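Local atomic coordinates of Vlm2 (Streptomyces tsusimaensis, PDB entry 6ECB), a protein that takes part in making the depsipeptide valinomycin as a non-ribosomal peptide synthetase, represented here by its thioesterase domain. Residues A186-L189 against L190-R193; R214-M217 against H218-Y222; K243-A246 against P247-R251; A286-L289 against D290-G294. All coordinates share one frame; numbering follows the deposited sequence.

Contact 1 of 4, residues A186-L189 against L190-R193; sequences AKQL and LLDR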
ATOM      1  N   ALA A 186       4.086  -5.182 -23.285  1.00 36.31           N
ATOM      2  CA  ALA A 186       4.241  -5.470 -21.863  1.00 36.59           C
ATOM      3  C   ALA A 186       2.893  -5.436 -21.160  1.00 55.43           C
ATOM      4  O   ALA A 186       2.601  -6.288 -20.308  1.00 38.30           O
ATOM      5  CB  ALA A 186       5.208  -4.474 -21.215  1.00 43.36           C
ATOM      6  N   LYS A 187       2.057  -4.452 -21.499  1.00 45.95           N
ATOM      7  CA  LYS A 187       0.735  -4.370 -20.890  1.00 36.76           C
ATOM      8  C   LYS A 187      -0.084  -5.614 -21.207  1.00 38.60           C
ATOM      9  O   LYS A 187      -0.802  -6.132 -20.339  1.00 38.55           O
ATOM     10  CB  LYS A 187       0.002  -3.108 -21.369  1.00 40.25           C
ATOM     11  CG  LYS A 187       0.616  -1.825 -20.813  1.00 47.16           C
ATOM     12  CD  LYS A 187      -0.396  -0.687 -20.707  1.00 63.92           C
ATOM     13  CE  LYS A 187      -0.827  -0.153 -22.052  1.00 65.14           C
ATOM     14  NZ  LYS A 187      -1.826   0.940 -21.858  1.00 72.64           N
ATOM     15  N   GLN A 188       0.016  -6.111 -22.440  1.00 37.58           N
ATOM     16  CA  GLN A 188      -0.794  -7.262 -22.821  1.00 35.94           C
ATOM     17  C   GLN A 188      -0.364  -8.506 -22.058  1.00 42.79           C
ATOM     18  O   GLN A 188      -1.208  -9.334 -21.696  1.00 39.49           O
ATOM     19  CB  GLN A 188      -0.718  -7.511 -24.317  1.00 41.96           C
ATOM     20  CG  GLN A 188      -1.736  -8.538 -24.781  1.00 57.15           C
ATOM     21  CD  GLN A 188      -3.160  -8.123 -24.448  1.00 72.59           C
ATOM     22  OE1 GLN A 188      -3.602  -7.039 -24.826  1.00 63.50           O
ATOM     23  NE2 GLN A 188      -3.876  -8.975 -23.714  1.00 51.25           N
ATOM     24  N   LEU A 189       0.938  -8.655 -21.791  1.00 36.72           N
ATOM     25  CA  LEU A 189       1.379  -9.788 -20.977  1.00 45.82           C
ATOM     26  C   LEU A 189       0.782  -9.720 -19.581  1.00 47.91           C
ATOM     27  O   LEU A 189       0.399 -10.746 -19.009  1.00 43.05           O
ATOM     28  CB  LEU A 189       2.902  -9.834 -20.876  1.00 40.44           C
ATOM     29  CG  LEU A 189       3.699 -10.302 -22.091  1.00 46.84           C
ATOM     30  CD1 LEU A 189       5.162 -10.371 -21.687  1.00 47.34           C
ATOM     31  CD2 LEU A 189       3.204 -11.643 -22.588  1.00 50.66           C
ATOM     32  N   LEU A 190       0.709  -8.523 -19.000  1.00 34.63           N
ATOM     33  CA  LEU A 190       0.097  -8.407 -17.688  1.00 29.13           C
ATOM     34  C   LEU A 190      -1.372  -8.809 -17.737  1.00 40.04           C
ATOM     35  O   LEU A 190      -1.864  -9.501 -16.839  1.00 34.85           O
ATOM     36  CB  LEU A 190       0.240  -6.983 -17.142  1.00 31.42           C
ATOM     37  CG  LEU A 190       1.662  -6.457 -16.959  1.00 46.49           C
ATOM     38  CD1 LEU A 190       1.614  -5.087 -16.308  1.00 34.47           C
ATOM     39  CD2 LEU A 190       2.513  -7.409 -16.125  1.00 43.00           C
ATOM     40  N   LEU A 191      -2.096  -8.374 -18.773  1.00 31.46           N
ATOM     41  CA  LEU A 191      -3.505  -8.737 -18.887  1.00 44.11           C
ATOM     42  C   LEU A 191      -3.655 -10.240 -19.095  1.00 31.85           C
ATOM     43  O   LEU A 191      -4.533 -10.877 -18.497  1.00 41.67           O
ATOM     44  CB  LEU A 191      -4.155  -7.950 -20.030  1.00 39.43           C
ATOM     45  CG  LEU A 191      -4.170  -6.431 -19.826  1.00 41.62           C
ATOM     46  CD1 LEU A 191      -4.643  -5.708 -21.079  1.00 46.75           C
ATOM     47  CD2 LEU A 191      -5.053  -6.076 -18.657  1.00 38.74           C
ATOM     48  N   ASP A 192      -2.799 -10.820 -19.934  1.00 32.35           N
ATOM     49  CA  ASP A 192      -2.810 -12.265 -20.140  1.00 33.43           C
ATOM     50  C   ASP A 192      -2.654 -13.008 -18.814  1.00 35.85           C
ATOM     51  O   ASP A 192      -3.297 -14.042 -18.581  1.00 46.60           O
ATOM     52  CB  ASP A 192      -1.688 -12.643 -21.098  1.00 34.79           C
ATOM     53  CG  ASP A 192      -1.990 -12.272 -22.543  1.00 54.62           C
ATOM     54  OD1 ASP A 192      -3.155 -11.937 -22.856  1.00 49.83           O
ATOM     55  OD2 ASP A 192      -1.051 -12.322 -23.364  1.00 45.28           O
ATOM     56  N   ARG A 193      -1.779 -12.507 -17.947  1.00 36.22           N
ATOM     57  CA  ARG A 193      -1.575 -13.104 -16.629  1.00 31.84           C
ATOM     58  C   ARG A 193      -2.784 -12.906 -15.725  1.00 52.80           C
ATOM     59  O   ARG A 193      -3.112 -13.785 -14.920  1.00 36.40           O
ATOM     60  CB  ARG A 193      -0.317 -12.499 -16.001  1.00 35.84           C
ATOM     61  CG  ARG A 193      -0.197 -12.622 -14.462  1.00 48.74           C
ATOM     62  CD  ARG A 193      -0.057 -14.073 -13.973  1.00 63.82           C
ATOM     63  NE  ARG A 193       0.072 -14.139 -12.515  1.00 71.81           N
ATOM     64  CZ  ARG A 193      -0.937 -13.978 -11.660  1.00 87.81           C
ATOM     65  NH1 ARG A 193      -2.166 -13.748 -12.109  1.00 77.97           N
ATOM     66  NH2 ARG A 193      -0.721 -14.039 -10.349  1.00 94.29           N
TER
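D192 OD1 has two partners: Q188 NE2, one turn back along the helix, and K195 NZ, just past R193. The hydrogen bond from Q188 NE2 to D192 OD1 is 3.2 Å long and fairly straight, at 165°. The donor comes from above the carboxylate plane, while the oxygen lies in the plane of the Q188 amide. The two side chains cross at about a right angle, with their flat ends turned 49° apart. Q188 reaches D192 by a bent route: CG is anti to the backbone N (chi1 -170°) and the chain then turns at chi2. The turn also brings Q188 NE2 to 3.8 Å from L191 CB. The same two residues are joined at the backbone, where D192 N donates to Q188 O at 2.8 Å. L191 N to K187 O at 3.0 Å and R193 N to L189 O at 3.0 Å continue the alpha-helical pattern. One side of helix 183-194 packs into the surrounding helices: L190 on L163 of helix 157-165 and L178 of helix 175-179, L191 on L209 of helix 206-220. R193 pairs with D197. With an alanine in place of D192, K195 would probably lose its mate and the Q188 amide would be free to turn. The D192 carboxylate thus shares one oxygen between a neutral amide and a lysine, whose charge is likely to help keep it ionised.

Contact 2 of 4, residues R214-M217 against H218-Y222; sequences RLQM and HQLMY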
ATOM      1  N   ARG A 214      -1.300   5.343 -15.265  1.00 23.98           N
ATOM      2  CA  ARG A 214      -1.283   6.802 -15.343  1.00 24.35           C
ATOM      3  C   ARG A 214      -1.298   7.423 -13.951  1.00 23.08           C
ATOM      4  O   ARG A 214      -0.544   8.361 -13.679  1.00 23.06           O
ATOM      5  CB  ARG A 214      -2.462   7.311 -16.172  1.00 25.44           C
ATOM      6  CG  ARG A 214      -2.408   6.934 -17.649  1.00 27.01           C
ATOM      7  CD  ARG A 214      -3.612   7.485 -18.436  1.00 30.61           C
ATOM      8  NE  ARG A 214      -3.560   7.044 -19.835  1.00 36.14           N
ATOM      9  CZ  ARG A 214      -2.758   7.585 -20.749  1.00 52.42           C
ATOM     10  NH1 ARG A 214      -1.953   8.600 -20.428  1.00 53.50           N
ATOM     11  NH2 ARG A 214      -2.765   7.115 -21.989  1.00 45.78           N
ATOM     12  N   LEU A 215      -2.129   6.906 -13.044  1.00 22.13           N
ATOM     13  CA  LEU A 215      -2.128   7.445 -11.687  1.00 21.03           C
ATOM     14  C   LEU A 215      -0.797   7.157 -10.992  1.00 20.30           C
ATOM     15  O   LEU A 215      -0.295   7.975 -10.220  1.00 19.87           O
ATOM     16  CB  LEU A 215      -3.296   6.872 -10.881  1.00 20.33           C
ATOM     17  CG  LEU A 215      -3.422   7.364  -9.434  1.00 19.31           C
ATOM     18  CD1 LEU A 215      -3.488   8.894  -9.360  1.00 19.69           C
ATOM     19  CD2 LEU A 215      -4.660   6.740  -8.812  1.00 18.93           C
ATOM     20  N   GLN A 216      -0.197   6.004 -11.269  1.00 20.34           N
ATOM     21  CA  GLN A 216       1.098   5.689 -10.675  1.00 19.86           C
ATOM     22  C   GLN A 216       2.159   6.706 -11.072  1.00 20.50           C
ATOM     23  O   GLN A 216       2.890   7.213 -10.214  1.00 22.21           O
ATOM     24  CB  GLN A 216       1.535   4.278 -11.090  1.00 22.09           C
ATOM     25  CG  GLN A 216       2.860   3.878 -10.474  1.00 21.58           C
ATOM     26  CD  GLN A 216       3.277   2.483 -10.925  1.00 26.66           C
ATOM     27  OE1 GLN A 216       3.158   2.145 -12.093  1.00 25.73           O
ATOM     28  NE2 GLN A 216       3.751   1.672  -9.988  1.00 29.86           N
ATOM     29  N   MET A 217       2.277   7.011 -12.372  1.00 21.69           N
ATOM     30  CA  MET A 217       3.258   7.999 -12.815  1.00 22.51           C
ATOM     31  C   MET A 217       3.025   9.330 -12.118  1.00 23.25           C
ATOM     32  O   MET A 217       3.973   9.997 -11.692  1.00 23.94           O
ATOM     33  CB  MET A 217       3.188   8.189 -14.335  1.00 24.03           C
ATOM     34  CG  MET A 217       4.392   8.938 -14.902  1.00 44.45           C
ATOM     35  SD  MET A 217       5.929   7.994 -14.746  1.00 58.56           S
ATOM     36  CE  MET A 217       5.334   6.344 -15.071  1.00 37.28           C
ATOM     37  N   HIS A 218       1.757   9.723 -11.975  1.00 23.12           N
ATOM     38  CA  HIS A 218       1.427  10.970 -11.289  1.00 21.87           C
ATOM     39  C   HIS A 218       1.896  10.949  -9.835  1.00 20.70           C
ATOM     40  O   HIS A 218       2.512  11.903  -9.354  1.00 21.09           O
ATOM     41  CB  HIS A 218      -0.084  11.193 -11.348  1.00 21.92           C
ATOM     42  CG  HIS A 218      -0.568  12.294 -10.475  1.00 21.66           C
ATOM     43  ND1 HIS A 218      -0.399  13.621 -10.806  1.00 22.59           N
ATOM     44  CD2 HIS A 218      -1.229  12.274  -9.295  1.00 20.72           C
ATOM     45  CE1 HIS A 218      -0.917  14.374  -9.849  1.00 22.21           C
ATOM     46  NE2 HIS A 218      -1.429  13.582  -8.923  1.00 21.08           N
ATOM     47  N   GLN A 219       1.595   9.873  -9.117  1.00 19.74           N
ATOM     48  CA  GLN A 219       1.908   9.836  -7.690  1.00 20.26           C
ATOM     49  C   GLN A 219       3.393   9.605  -7.446  1.00 19.62           C
ATOM     50  O   GLN A 219       3.921  10.000  -6.391  1.00 20.11           O
ATOM     51  CB  GLN A 219       1.084   8.762  -7.006  1.00 19.69           C
ATOM     52  CG  GLN A 219      -0.409   9.060  -7.033  1.00 17.89           C
ATOM     53  CD  GLN A 219      -1.192   8.174  -6.142  1.00 18.55           C
ATOM     54  OE1 GLN A 219      -1.166   6.951  -6.287  1.00 19.00           O
ATOM     55  NE2 GLN A 219      -1.902   8.773  -5.179  1.00 19.87           N
ATOM     56  N   LEU A 220       4.075   8.983  -8.395  1.00 20.66           N
ATOM     57  CA  LEU A 220       5.529   8.895  -8.303  1.00 24.53           C
ATOM     58  C   LEU A 220       6.196  10.255  -8.358  1.00 25.61           C
ATOM     59  O   LEU A 220       7.364  10.357  -7.984  1.00 24.34           O
ATOM     60  CB  LEU A 220       6.083   8.006  -9.421  1.00 28.78           C
ATOM     61  CG  LEU A 220       5.809   6.512  -9.226  1.00 26.25           C
ATOM     62  CD1 LEU A 220       6.281   5.725 -10.416  1.00 29.92           C
ATOM     63  CD2 LEU A 220       6.467   5.981  -7.933  1.00 29.37           C
ATOM     64  N   MET A 221       5.506  11.309  -8.833  1.00 21.27           N
ATOM     65  CA  MET A 221       6.054  12.644  -8.806  1.00 21.72           C
ATOM     66  C   MET A 221       5.753  13.409  -7.526  1.00 25.58           C
ATOM     67  O   MET A 221       6.180  14.551  -7.415  1.00 25.16           O
ATOM     68  CB  MET A 221       5.524  13.468 -10.008  1.00 28.44           C
ATOM     69  CG  MET A 221       5.745  12.814 -11.309  1.00 36.64           C
ATOM     70  SD  MET A 221       5.124  13.891 -12.660  1.00 46.07           S
ATOM     71  CE  MET A 221       4.858  12.659 -13.907  1.00 51.85           C
ATOM     72  N   TYR A 222       5.038  12.831  -6.556  1.00 19.80           N
ATOM     73  CA  TYR A 222       4.857  13.507  -5.269  1.00 22.46           C
ATOM     74  C   TYR A 222       6.216  13.863  -4.672  1.00 27.98           C
ATOM     75  O   TYR A 222       7.178  13.100  -4.790  1.00 27.78           O
ATOM     76  CB  TYR A 222       4.104  12.637  -4.286  1.00 20.90           C
ATOM     77  CG  TYR A 222       2.620  12.439  -4.520  1.00 17.89           C
ATOM     78  CD1 TYR A 222       1.894  13.262  -5.377  1.00 18.83           C
ATOM     79  CD2 TYR A 222       1.956  11.447  -3.850  1.00 18.38           C
ATOM     80  CE1 TYR A 222       0.510  13.059  -5.552  1.00 19.62           C
ATOM     81  CE2 TYR A 222       0.614  11.245  -4.001  1.00 18.74           C
ATOM     82  CZ  TYR A 222      -0.108  12.053  -4.859  1.00 17.68           C
ATOM     83  OH  TYR A 222      -1.463  11.774  -4.962  1.00 18.90           O
TER
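This is a local packing contact between side chains three and four residues apart, within the last turns of helix 206-220, which lies against helix 157-165 and the loop at P84. L215 and Q219 form its inner side. L215 CD1 touches Q219 CG at 3.9 Å, and the H218 ring comes near the same methyl through CD2, 4.1 Å away. One residue further on, Q216 and L220 run side by side in the same direction, Q216 CG to L220 CD1 at 3.9 Å. On the outer side, M217 CG meets M221 CE. The backbone bonds tighten and then fade: L220 N to Q216 O is 2.8 Å, but M221 N to M217 O is weak at 3.5 Å, as the helix ends. Q219 extends beyond CG, and its NE2 donates to Y222 OH at 3.0 Å and 168°, close to the amide plane. Its OE1 bonds to G48 N. A leucine in place of Q219 removes the amide, and G48 N would probably lose its mate and the Y222 ring one of the bonds that fix its hydroxyl. Both ends of the Q219 amide are therefore held, which fixes its flip, and P84 O bonds with both Y222 OH and H218 NE2, so polar links tie the helix end to two loops.

Contact 3 of 4, residues K243-A246 against P247-R251; sequences KNHA and PEVAR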
ATOM      1  N   LYS A 243      15.520  -6.352   5.373  1.00 29.05           N
ATOM      2  CA  LYS A 243      16.905  -6.213   5.820  1.00 29.76           C
ATOM      3  C   LYS A 243      17.906  -6.271   4.676  1.00 32.63           C
ATOM      4  O   LYS A 243      19.080  -6.555   4.904  1.00 35.45           O
ATOM      5  CB  LYS A 243      17.227  -7.266   6.874  1.00 35.35           C
ATOM      6  CG  LYS A 243      16.357  -7.173   8.126  1.00 48.68           C
ATOM      7  CD  LYS A 243      16.242  -5.732   8.700  1.00 50.84           C
ATOM      8  CE  LYS A 243      17.602  -5.143   9.093  1.00 57.54           C
ATOM      9  NZ  LYS A 243      18.274  -5.936  10.165  1.00 48.45           N
ATOM     10  N   ASN A 244      17.493  -5.941   3.468  1.00 32.13           N
ATOM     11  CA  ASN A 244      18.398  -5.921   2.329  1.00 41.92           C
ATOM     12  C   ASN A 244      18.460  -4.544   1.689  1.00 34.23           C
ATOM     13  O   ASN A 244      18.751  -4.418   0.499  1.00 38.15           O
ATOM     14  CB  ASN A 244      17.979  -6.971   1.307  1.00 44.68           C
ATOM     15  CG  ASN A 244      18.046  -8.351   1.872  1.00 38.23           C
ATOM     16  OD1 ASN A 244      19.097  -8.789   2.320  1.00 41.39           O
ATOM     17  ND2 ASN A 244      16.906  -9.032   1.908  1.00 46.35           N
ATOM     18  N   HIS A 245      18.165  -3.497   2.463  1.00 28.53           N
ATOM     19  CA  HIS A 245      18.270  -2.148   1.944  1.00 25.27           C
ATOM     20  C   HIS A 245      19.724  -1.702   1.901  1.00 26.53           C
ATOM     21  O   HIS A 245      20.557  -2.157   2.685  1.00 29.92           O
ATOM     22  CB  HIS A 245      17.482  -1.163   2.820  1.00 23.06           C
ATOM     23  CG  HIS A 245      16.012  -1.401   2.836  1.00 23.65           C
ATOM     24  ND1 HIS A 245      15.192  -1.053   1.784  1.00 26.40           N
ATOM     25  CD2 HIS A 245      15.208  -1.937   3.783  1.00 22.99           C
ATOM     26  CE1 HIS A 245      13.938  -1.346   2.095  1.00 26.87           C
ATOM     27  NE2 HIS A 245      13.927  -1.896   3.295  1.00 22.97           N
ATOM     28  N   ALA A 246      20.012  -0.774   0.999  1.00 33.14           N
ATOM     29  CA  ALA A 246      21.295  -0.093   1.043  1.00 36.29           C
ATOM     30  C   ALA A 246      21.462   0.554   2.417  1.00 31.02           C
ATOM     31  O   ALA A 246      20.487   0.978   3.023  1.00 26.58           O
ATOM     32  CB  ALA A 246      21.381   0.968  -0.049  1.00 54.99           C
ATOM     33  N   PRO A 247      22.678   0.645   2.930  1.00 30.91           N
ATOM     34  CA  PRO A 247      22.837   1.215   4.277  1.00 29.71           C
ATOM     35  C   PRO A 247      22.250   2.605   4.401  1.00 28.17           C
ATOM     36  O   PRO A 247      21.668   2.943   5.437  1.00 28.74           O
ATOM     37  CB  PRO A 247      24.359   1.216   4.477  1.00 39.05           C
ATOM     38  CG  PRO A 247      24.851   0.161   3.571  1.00 53.04           C
ATOM     39  CD  PRO A 247      23.971   0.220   2.365  1.00 37.20           C
ATOM     40  N   GLU A 248      22.354   3.411   3.341  1.00 30.79           N
ATOM     41  CA  GLU A 248      21.834   4.769   3.384  1.00 40.51           C
ATOM     42  C   GLU A 248      20.321   4.812   3.504  1.00 32.55           C
ATOM     43  O   GLU A 248      19.788   5.842   3.916  1.00 27.91           O
ATOM     44  CB  GLU A 248      22.294   5.544   2.149  1.00 55.11           C
ATOM     45  CG  GLU A 248      21.871   4.933   0.839  1.00 51.60           C
ATOM     46  CD  GLU A 248      22.921   4.012   0.222  1.00 53.39           C
ATOM     47  OE1 GLU A 248      23.787   3.451   0.954  1.00 43.48           O
ATOM     48  OE2 GLU A 248      22.873   3.858  -1.017  1.00 64.20           O
ATOM     49  N   VAL A 249      19.614   3.735   3.154  1.00 25.30           N
ATOM     50  CA  VAL A 249      18.184   3.643   3.387  1.00 24.33           C
ATOM     51  C   VAL A 249      17.904   2.958   4.719  1.00 23.03           C
ATOM     52  O   VAL A 249      17.016   3.376   5.461  1.00 22.27           O
ATOM     53  CB  VAL A 249      17.498   2.897   2.215  1.00 28.18           C
ATOM     54  CG1 VAL A 249      16.089   2.552   2.534  1.00 28.21           C
ATOM     55  CG2 VAL A 249      17.551   3.739   0.952  1.00 32.85           C
ATOM     56  N   ALA A 250      18.683   1.916   5.032  1.00 23.51           N
ATOM     57  CA  ALA A 250      18.474   1.169   6.265  1.00 23.61           C
ATOM     58  C   ALA A 250      18.518   2.086   7.485  1.00 22.08           C
ATOM     59  O   ALA A 250      17.724   1.925   8.411  1.00 22.39           O
ATOM     60  CB  ALA A 250      19.532   0.079   6.409  1.00 25.12           C
ATOM     61  N   ARG A 251      19.440   3.053   7.494  1.00 22.90           N
ATOM     62  CA  ARG A 251      19.596   3.932   8.661  1.00 23.14           C
ATOM     63  C   ARG A 251      18.482   4.967   8.780  1.00 22.07           C
ATOM     64  O   ARG A 251      18.501   5.759   9.738  1.00 22.27           O
ATOM     65  CB  ARG A 251      20.954   4.633   8.616  1.00 24.58           C
ATOM     66  CG  ARG A 251      21.091   5.652   7.514  1.00 33.37           C
ATOM     67  CD  ARG A 251      22.423   6.407   7.629  1.00 60.39           C
ATOM     68  NE  ARG A 251      23.506   5.493   7.340  1.00 37.95           N
ATOM     69  CZ  ARG A 251      24.307   5.522   6.266  1.00 47.60           C
ATOM     70  NH1 ARG A 251      25.205   4.576   6.116  1.00 52.37           N
ATOM     71  NH2 ARG A 251      24.252   6.494   5.364  1.00 39.25           N
TER
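The first torsions of H245 and V249 turn the two side chains together. H245 CG lies beside its backbone N (chi1 -64°), and V249 CG1 is anti to its own (chi1 169°). The two side chains come together at an oblique angle, with V249 CG1 3.8 Å from H245 ND1. E248 takes a rarer torsion, with CG between the backbone N and the carbonyl carbon, and its bent chain brings OE2 to 3.4 Å from A246 CB. A246 is the N-cap residue of the short helix 247-250, and P247 opens the first turn. A246 CB packs on P247 CD at 3.6 Å. A246 O accepts two backbone bonds: A250 N at 2.9 Å is nearly in line with the carbonyl, while V249 N, also at 2.9 Å, comes from well above the carbonyl plane. The loop follows strand 237-241 and carries H245 to a likely active site. H245 NE2 is hydrogen-bonded to D138 OD1, and D138, with S111 and H273, probably forms a Ser-His-Asp triad, as in other alpha/beta-hydrolase thioesterases. The F253 ring also meets the H245 ring, with planes at about 45°. K243 reaches D268 in a salt bridge at the other end of the loop.

Contact 4 of 4, residues A286-L289 against D290-G294; sequences AQLL and DRHCG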
ATOM      1  N   ALA A 286       3.086 -12.094   7.004  1.00 22.05           N
ATOM      2  CA  ALA A 286       1.768 -12.260   7.611  1.00 20.99           C
ATOM      3  C   ALA A 286       1.867 -12.860   9.009  1.00 21.22           C
ATOM      4  O   ALA A 286       1.175 -12.414   9.931  1.00 21.37           O
ATOM      5  CB  ALA A 286       0.883 -13.156   6.714  1.00 23.51           C
ATOM      6  N   GLN A 287       2.704 -13.892   9.183  1.00 21.10           N
ATOM      7  CA  GLN A 287       2.874 -14.515  10.491  1.00 22.98           C
ATOM      8  C   GLN A 287       3.348 -13.499  11.519  1.00 23.31           C
ATOM      9  O   GLN A 287       2.906 -13.517  12.675  1.00 23.82           O
ATOM     10  CB  GLN A 287       3.861 -15.681  10.375  1.00 28.26           C
ATOM     11  CG  GLN A 287       4.233 -16.353  11.666  1.00 47.40           C
ATOM     12  CD  GLN A 287       5.030 -17.639  11.425  1.00 72.20           C
ATOM     13  OE1 GLN A 287       4.621 -18.502  10.633  1.00 58.04           O
ATOM     14  NE2 GLN A 287       6.177 -17.763  12.096  1.00 75.15           N
ATOM     15  N   LEU A 288       4.249 -12.599  11.111  1.00 22.40           N
ATOM     16  CA  LEU A 288       4.777 -11.593  12.026  1.00 24.96           C
ATOM     17  C   LEU A 288       3.755 -10.498  12.323  1.00 23.82           C
ATOM     18  O   LEU A 288       3.680 -10.011  13.465  1.00 22.48           O
ATOM     19  CB  LEU A 288       6.070 -11.013  11.446  1.00 24.86           C
ATOM     20  CG  LEU A 288       7.237 -11.997  11.546  1.00 31.24           C
ATOM     21  CD1 LEU A 288       8.392 -11.621  10.632  1.00 31.71           C
ATOM     22  CD2 LEU A 288       7.715 -12.088  12.971  1.00 34.14           C
ATOM     23  N   LEU A 289       2.973 -10.074  11.324  1.00 20.53           N
ATOM     24  CA  LEU A 289       1.870  -9.151  11.613  1.00 20.60           C
ATOM     25  C   LEU A 289       0.876  -9.791  12.565  1.00 21.26           C
ATOM     26  O   LEU A 289       0.381  -9.144  13.499  1.00 21.56           O
ATOM     27  CB  LEU A 289       1.129  -8.736  10.339  1.00 20.55           C
ATOM     28  CG  LEU A 289       1.425  -7.395   9.714  1.00 24.88           C
ATOM     29  CD1 LEU A 289       2.853  -7.400   9.212  1.00 30.51           C
ATOM     30  CD2 LEU A 289       0.446  -7.123   8.565  1.00 26.83           C
ATOM     31  N   ASP A 290       0.561 -11.065  12.336  1.00 21.65           N
ATOM     32  CA  ASP A 290      -0.334 -11.771  13.244  1.00 21.81           C
ATOM     33  C   ASP A 290       0.222 -11.758  14.658  1.00 24.42           C
ATOM     34  O   ASP A 290      -0.500 -11.484  15.626  1.00 24.27           O
ATOM     35  CB  ASP A 290      -0.531 -13.219  12.804  1.00 24.52           C
ATOM     36  CG  ASP A 290      -1.495 -13.387  11.646  1.00 25.21           C
ATOM     37  OD1 ASP A 290      -2.286 -12.482  11.340  1.00 24.71           O
ATOM     38  OD2 ASP A 290      -1.467 -14.501  11.046  1.00 23.88           O
ATOM     39  N   ARG A 291       1.511 -12.074  14.797  1.00 24.24           N
ATOM     40  CA  ARG A 291       2.108 -12.204  16.124  1.00 25.67           C
ATOM     41  C   ARG A 291       2.157 -10.869  16.849  1.00 25.52           C
ATOM     42  O   ARG A 291       1.882 -10.802  18.055  1.00 26.63           O
ATOM     43  CB  ARG A 291       3.522 -12.773  16.006  1.00 25.55           C
ATOM     44  CG  ARG A 291       4.269 -12.881  17.339  1.00 42.81           C
ATOM     45  CD  ARG A 291       5.703 -13.387  17.128  1.00 62.72           C
ATOM     46  NE  ARG A 291       5.753 -14.487  16.162  1.00 74.39           N
ATOM     47  CZ  ARG A 291       6.864 -14.922  15.572  1.00 82.41           C
ATOM     48  NH1 ARG A 291       8.036 -14.358  15.849  1.00 85.13           N
ATOM     49  NH2 ARG A 291       6.800 -15.920  14.699  1.00 80.77           N
ATOM     50  N   HIS A 292       2.551  -9.808  16.142  1.00 22.79           N
ATOM     51  CA  HIS A 292       2.783  -8.519  16.771  1.00 23.67           C
ATOM     52  C   HIS A 292       1.539  -7.657  16.872  1.00 26.36           C
ATOM     53  O   HIS A 292       1.445  -6.850  17.808  1.00 24.76           O
ATOM     54  CB  HIS A 292       3.872  -7.758  16.020  1.00 25.38           C
ATOM     55  CG  HIS A 292       5.232  -8.317  16.242  1.00 31.30           C
ATOM     56  ND1 HIS A 292       6.019  -7.953  17.314  1.00 32.90           N
ATOM     57  CD2 HIS A 292       5.944  -9.226  15.539  1.00 29.84           C
ATOM     58  CE1 HIS A 292       7.160  -8.614  17.259  1.00 38.61           C
ATOM     59  NE2 HIS A 292       7.142  -9.394  16.193  1.00 33.66           N
ATOM     60  N   CYS A 293       0.586  -7.809  15.952  1.00 21.23           N
ATOM     61  CA  CYS A 293      -0.558  -6.913  15.864  1.00 20.90           C
ATOM     62  C   CYS A 293      -1.906  -7.600  15.889  1.00 22.26           C
ATOM     63  O   CYS A 293      -2.906  -6.928  16.158  1.00 20.85           O
ATOM     64  CB  CYS A 293      -0.478  -6.068  14.590  1.00 21.52           C
ATOM     65  SG  CYS A 293       0.959  -4.960  14.586  1.00 22.56           S
ATOM     66  N   GLY A 294      -1.987  -8.892  15.589  1.00 22.93           N
ATOM     67  CA  GLY A 294      -3.254  -9.576  15.481  1.00 21.18           C
ATOM     68  C   GLY A 294      -3.656 -10.278  16.762  1.00 28.81           C
ATOM     69  O   GLY A 294      -3.058 -10.113  17.827  1.00 28.65           O
TER
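The R291 guanidinium has L288 CD2 over one face, 3.7 Å above the plane and offset toward the rim. Q287 NE2 lies at its edge, 3.2 Å from R291 NH2, with amide and guanidinium planes 39° apart. Both atoms are donors, so this is proximity rather than a bond. L288 and R291 run side by side in the same direction; R291 gets there with CG anti to its backbone N (chi1 177°) and a bend at chi3. At the H292 ring, L288 O sits at the edge in the ring plane, 3.2 Å from H292 CD2. The same oxygen accepts the backbone bond from H292 N at 2.9 Å. The helix closes at L289 O, which takes C293 N at 2.8 Å and, weakly, G294 N. G294 N also bonds to D290 O, and G294 is where the chain leaves helical angles. Residues A286 to C293 lie on helix 281-293, the last helix of the chain, and G294 follows it. D290 OD2 bonds to K62 N just beyond helix 55-60, and A286 packs on L57 and H60 of that helix. L289 and C293 press on F240 of strand 237-241, H292 touches H238, and C293 O bonds to Y106 OH of strand 105-110.

How the contacts relate
The contacts follow one another along the chain, all within the thioesterase domain. Contacts 1 and 2 lie on the successive helices 183-194 and 206-220, with centres about 21 Å apart. These helices are inserted between strands 134-137 and 237-241, where alpha/beta-hydrolase thioesterases usually carry their lid. Contact 3 follows strand 237-241, and contact 4 lies on the helix after the outer strand 264-268; their centres are about 23 Å apart, nearest atoms about 9 Å. Contacts 2 and 4 lie on opposite sides of the chain's centre, their centres about 31 Å apart. No two contacts touch. The probable lid thus holds contacts 1 and 2, while contacts 3 and 4 belong to the part of the domain built on the central sheet.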